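Local structure of SsfX3 (Streptomyces sp. SF2575, 3SKV) at residues A[248-260]-A[288-300]. The protein probably transfers a salicylyl group onto a tetracycline intermediate during antibiotic biosynthesis, as a GDSL/SGNH-family acyltransferase. The protein carries 1 engineered substitution. Sequence-based numbering, arbitrary orientation.
Sequences ISLRVGTSNFMDG and LGSSVYSPFWDEL
With CG anti to the carbonyl carbon (chi1 -56°), Trp-297 turns its indole toward helix 254-257, and Met-258, its CG beside the backbone N (chi1 -72°), lies over one face of it; the bend at chi3 brings CE near CZ2 of Trp-297. Met-258 CG stands 3.5 Å from the centroid of the Trp-297 six-membered ring, a CH-pi contact. Met-258 SD, 4.3 Å from the centroid of the Trp-297 five-membered ring, adds a Met-aromatic contact; Phe-296 covers the opposite face. Phe-257 CE2 lies 3.5 Å from Trp-297 CE3, rim to rim, the planes nearly perpendicular. Shrinking Trp-297 to an alanine is likely to deprive Met-258 and Phe-257 of their shared partner and open a gap between Met-258 and Phe-296. Earlier in both segments, parallel strands 248-252 and 288-290 pair through Gly-289 N to Leu-250 O (2.7 Å) and Val-252 N to Gly-289 O (3.2 Å). Arg-251 CG and CD lie against Ser-290 O, and water 1 joins NH1 to that oxygen; NE forms a salt bridge with Asp-193. Where the chain turns into helix 254-257, Thr-254 N donates almost straight to Ser-291 OG (3.1 Å, 178°). Backbone bonds thus set the register of this SGNH-type sheet, Ser-291 OG ties Thr-254 N and, weakly, Val-252 O, and nonpolar packing on Trp-297 holds 291-300 beside the helix.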
loop_
_atom_site.group_PDB
_atom_site.type_symbol
_atom_site.label_atom_id
_atom_site.label_comp_id
_atom_site.label_asym_id
_atom_site.label_seq_id
_atom_site.Cartn_x
_atom_site.Cartn_y
_atom_site.Cartn_z
ATOM N N ILE A 248 13.049 1.371 -2.479
ATOM C CA ILE A 248 12.491 0.337 -1.623
ATOM C C ILE A 248 12.533 0.800 -0.175
ATOM O O ILE A 248 13.581 1.210 0.302
ATOM C CB ILE A 248 13.189 -1.037 -1.821
ATOM C CG1 ILE A 248 13.104 -1.497 -3.285
ATOM C CG2 ILE A 248 12.617 -2.114 -0.842
ATOM C CD1 ILE A 248 14.160 -2.504 -3.731
ATOM N N SER A 249 11.405 0.706 0.532
ATOM C CA SER A 249 11.358 1.043 1.958
ATOM C C SER A 249 10.732 -0.091 2.705
ATOM O O SER A 249 9.714 -0.636 2.271
ATOM C CB SER A 249 10.645 2.374 2.224
ATOM O OG SER A 249 9.379 2.519 1.603
ATOM N N LEU A 250 11.408 -0.509 3.789
ATOM C CA LEU A 250 11.016 -1.605 4.670
ATOM C C LEU A 250 10.888 -1.100 6.091
ATOM O O LEU A 250 11.864 -0.576 6.627
ATOM C CB LEU A 250 12.092 -2.736 4.653
ATOM C CG LEU A 250 12.707 -3.177 3.296
ATOM C CD1 LEU A 250 13.856 -4.101 3.526
ATOM C CD2 LEU A 250 11.673 -3.868 2.394
ATOM N N ARG A 251 9.731 -1.284 6.724
ATOM C CA ARG A 251 9.585 -0.908 8.132
ATOM C C ARG A 251 9.202 -2.118 8.933
ATOM O O ARG A 251 8.152 -2.714 8.715
ATOM C CB ARG A 251 8.631 0.247 8.373
ATOM C CG ARG A 251 9.161 1.092 9.517
ATOM C CD ARG A 251 8.187 2.063 10.136
ATOM N NE ARG A 251 7.177 2.481 9.187
ATOM C CZ ARG A 251 7.312 3.475 8.325
ATOM N NH1 ARG A 251 8.419 4.208 8.316
ATOM N NH2 ARG A 251 6.345 3.745 7.469
ATOM N N VAL A 252 10.099 -2.543 9.799
ATOM C CA VAL A 252 9.926 -3.774 10.590
ATOM C C VAL A 252 10.342 -3.609 12.047
ATOM O O VAL A 252 10.936 -2.590 12.390
ATOM C CB VAL A 252 10.664 -4.960 9.898
ATOM C CG1 VAL A 252 9.976 -5.324 8.576
ATOM C CG2 VAL A 252 12.156 -4.635 9.661
ATOM N N GLY A 253 10.048 -4.613 12.877
ATOM C CA GLY A 253 10.378 -4.630 14.292
ATOM C C GLY A 253 9.216 -5.020 15.185
ATOM O O GLY A 253 9.164 -6.150 15.671
ATOM N N THR A 254 8.269 -4.100 15.387
ATOM C CA THR A 254 7.084 -4.228 16.253
ATOM C C THR A 254 6.184 -5.417 16.001
ATOM O O THR A 254 5.800 -6.074 16.959
ATOM C CB THR A 254 6.350 -2.887 16.413
ATOM O OG1 THR A 254 7.280 -1.982 17.006
ATOM C CG2 THR A 254 5.096 -2.983 17.314
ATOM N N SER A 255 5.881 -5.716 14.753
ATOM C CA SER A 255 5.080 -6.885 14.357
ATOM C C SER A 255 5.660 -8.186 14.967
ATOM O O SER A 255 4.893 -9.043 15.416
ATOM C CB SER A 255 5.027 -6.993 12.832
ATOM O OG SER A 255 4.703 -5.739 12.251
ATOM N N ASN A 256 7.011 -8.315 15.011
ATOM C CA ASN A 256 7.669 -9.472 15.621
ATOM C C ASN A 256 7.549 -9.395 17.136
ATOM O O ASN A 256 7.310 -10.416 17.777
ATOM C CB ASN A 256 9.141 -9.583 15.182
ATOM C CG ASN A 256 9.318 -10.178 13.817
ATOM O OD1 ASN A 256 9.633 -9.492 12.849
ATOM N ND2 ASN A 256 9.136 -11.478 13.712
ATOM N N PHE A 257 7.694 -8.174 17.705
ATOM C CA PHE A 257 7.565 -7.909 19.143
ATOM C C PHE A 257 6.161 -8.313 19.632
ATOM O O PHE A 257 6.037 -8.894 20.705
ATOM C CB PHE A 257 7.878 -6.414 19.483
ATOM C CG PHE A 257 7.423 -5.973 20.862
ATOM C CD1 PHE A 257 8.174 -6.282 21.995
ATOM C CD2 PHE A 257 6.199 -5.333 21.038
ATOM C CE1 PHE A 257 7.718 -5.938 23.277
ATOM C CE2 PHE A 257 5.749 -4.981 22.321
ATOM C CZ PHE A 257 6.513 -5.282 23.429
ATOM N N MET A 258 5.115 -7.983 18.842
ATOM C CA MET A 258 3.704 -8.269 19.114
ATOM C C MET A 258 3.418 -9.761 19.365
ATOM O O MET A 258 2.417 -10.081 20.016
ATOM C CB MET A 258 2.834 -7.753 17.967
ATOM C CG MET A 258 2.726 -6.241 17.911
ATOM S SD MET A 258 1.919 -5.649 16.402
ATOM C CE MET A 258 0.276 -6.383 16.588
ATOM N N ASP A 259 4.296 -10.662 18.854
ATOM C CA ASP A 259 4.185 -12.116 19.009
ATOM C C ASP A 259 5.115 -12.632 20.079
ATOM O O ASP A 259 5.074 -13.817 20.397
ATOM C CB ASP A 259 4.457 -12.842 17.673
ATOM C CG ASP A 259 3.291 -12.826 16.705
ATOM O OD1 ASP A 259 2.147 -13.109 17.142
ATOM O OD2 ASP A 259 3.519 -12.555 15.513
ATOM N N GLY A 260 5.959 -11.740 20.604
ATOM C CA GLY A 260 6.945 -11.997 21.656
ATOM C C GLY A 260 8.046 -12.945 21.249
ATOM O O GLY A 260 8.860 -13.362 22.069
ATOM N N LEU A 288 15.840 1.184 5.384
ATOM C CA LEU A 288 15.615 0.299 6.524
ATOM C C LEU A 288 15.013 1.114 7.653
ATOM O O LEU A 288 15.688 1.926 8.305
ATOM C CB LEU A 288 16.953 -0.294 6.927
ATOM C CG LEU A 288 17.118 -1.773 6.680
ATOM C CD1 LEU A 288 16.551 -2.227 5.325
ATOM C CD2 LEU A 288 18.547 -2.169 6.844
ATOM N N GLY A 289 13.716 0.945 7.804
ATOM C CA GLY A 289 12.952 1.694 8.781
ATOM C C GLY A 289 12.690 0.941 10.056
ATOM O O GLY A 289 12.217 -0.191 10.030
ATOM N N SER A 290 13.005 1.571 11.182
ATOM C CA SER A 290 12.673 1.006 12.471
ATOM C C SER A 290 11.218 1.360 12.660
ATOM O O SER A 290 10.730 2.333 12.073
ATOM C CB SER A 290 13.531 1.602 13.586
ATOM O OG SER A 290 13.442 3.010 13.615
ATOM N N SER A 291 10.521 0.578 13.450
ATOM C CA SER A 291 9.122 0.853 13.709
ATOM C C SER A 291 8.826 2.271 14.250
ATOM O O SER A 291 9.574 2.874 15.046
ATOM C CB SER A 291 8.552 -0.210 14.631
ATOM O OG SER A 291 8.521 -1.432 13.913
ATOM N N VAL A 292 7.724 2.799 13.759
ATOM C CA VAL A 292 7.123 4.067 14.153
ATOM C C VAL A 292 6.667 3.945 15.656
ATOM O O VAL A 292 6.516 2.837 16.167
ATOM C CB VAL A 292 5.989 4.226 13.103
ATOM C CG1 VAL A 292 4.612 4.491 13.681
ATOM C CG2 VAL A 292 6.376 5.196 11.994
ATOM N N TYR A 293 6.510 5.051 16.369
ATOM C CA TYR A 293 6.078 4.976 17.752
ATOM C C TYR A 293 4.618 4.491 17.882
ATOM O O TYR A 293 3.695 5.046 17.269
ATOM C CB TYR A 293 6.289 6.320 18.477
ATOM C CG TYR A 293 5.738 6.367 19.889
ATOM C CD1 TYR A 293 6.474 5.876 20.963
ATOM C CD2 TYR A 293 4.490 6.930 20.155
ATOM C CE1 TYR A 293 5.977 5.935 22.271
ATOM C CE2 TYR A 293 3.971 6.960 21.447
ATOM C CZ TYR A 293 4.718 6.459 22.501
ATOM O OH TYR A 293 4.229 6.521 23.777
ATOM N N SER A 294 4.424 3.475 18.718
ATOM C CA SER A 294 3.107 2.933 19.031
ATOM C C SER A 294 2.788 3.245 20.511
ATOM O O SER A 294 3.488 2.778 21.395
ATOM C CB SER A 294 3.063 1.432 18.757
ATOM O OG SER A 294 1.964 0.838 19.422
ATOM N N PRO A 295 1.734 4.021 20.805
ATOM C CA PRO A 295 1.412 4.322 22.214
ATOM C C PRO A 295 1.185 3.068 23.068
ATOM O O PRO A 295 1.634 3.032 24.230
ATOM C CB PRO A 295 0.167 5.212 22.110
ATOM C CG PRO A 295 0.270 5.834 20.741
ATOM C CD PRO A 295 0.797 4.702 19.889
ATOM N N PHE A 296 0.581 2.010 22.468
ATOM C CA PHE A 296 0.357 0.745 23.174
ATOM C C PHE A 296 1.645 -0.069 23.380
ATOM O O PHE A 296 2.071 -0.253 24.520
ATOM C CB PHE A 296 -0.758 -0.109 22.511
ATOM C CG PHE A 296 -1.021 -1.413 23.230
ATOM C CD1 PHE A 296 -1.760 -1.442 24.409
ATOM C CD2 PHE A 296 -0.497 -2.610 22.747
ATOM C CE1 PHE A 296 -1.963 -2.647 25.096
ATOM C CE2 PHE A 296 -0.691 -3.811 23.441
ATOM C CZ PHE A 296 -1.426 -3.824 24.606
ATOM N N TRP A 297 2.242 -0.544 22.275
ATOM C CA TRP A 297 3.407 -1.431 22.218
ATOM C C TRP A 297 4.712 -0.933 22.814
ATOM O O TRP A 297 5.384 -1.704 23.496
ATOM C CB TRP A 297 3.602 -1.982 20.795
ATOM C CG TRP A 297 2.387 -2.686 20.266
ATOM C CD1 TRP A 297 1.471 -2.184 19.396
ATOM C CD2 TRP A 297 1.901 -3.978 20.665
ATOM N NE1 TRP A 297 0.448 -3.087 19.208
ATOM C CE2 TRP A 297 0.697 -4.210 19.960
ATOM C CE3 TRP A 297 2.356 -4.960 21.564
ATOM C CZ2 TRP A 297 -0.044 -5.392 20.102
ATOM C CZ3 TRP A 297 1.631 -6.136 21.688
ATOM C CH2 TRP A 297 0.438 -6.334 20.973
ATOM N N ASP A 298 5.088 0.332 22.548
ATOM C CA ASP A 298 6.325 0.942 23.080
ATOM C C ASP A 298 6.275 1.098 24.602
ATOM O O ASP A 298 7.327 1.125 25.256
ATOM C CB ASP A 298 6.559 2.338 22.463
ATOM C CG ASP A 298 7.264 2.335 21.126
ATOM O OD1 ASP A 298 6.571 2.266 20.095
ATOM O OD2 ASP A 298 8.508 2.456 21.113
ATOM N N GLU A 299 5.055 1.226 25.159
ATOM C CA GLU A 299 4.876 1.481 26.588
ATOM C C GLU A 299 4.646 0.288 27.521
ATOM O O GLU A 299 4.573 0.468 28.745
ATOM C CB GLU A 299 3.921 2.665 26.834
ATOM C CG GLU A 299 4.304 3.948 26.087
ATOM C CD GLU A 299 5.718 4.499 26.230
ATOM O OE1 GLU A 299 6.431 4.130 27.194
ATOM O OE2 GLU A 299 6.075 5.385 25.422
ATOM N N LEU A 300 4.597 -0.927 26.954
ATOM C CA LEU A 300 4.413 -2.168 27.694
ATOM C C LEU A 300 5.578 -2.413 28.657
ATOM O O LEU A 300 6.716 -2.059 28.323
ATOM C CB LEU A 300 4.289 -3.359 26.731
ATOM C CG LEU A 300 3.014 -3.500 25.903
ATOM C CD1 LEU A 300 3.012 -4.820 25.192
ATOM C CD2 LEU A 300 1.762 -3.422 26.756
HETATM O O HOH W 1 10.903 4.194 9.869
HETATM O O HOH W 2 11.931 -1.574 14.569
#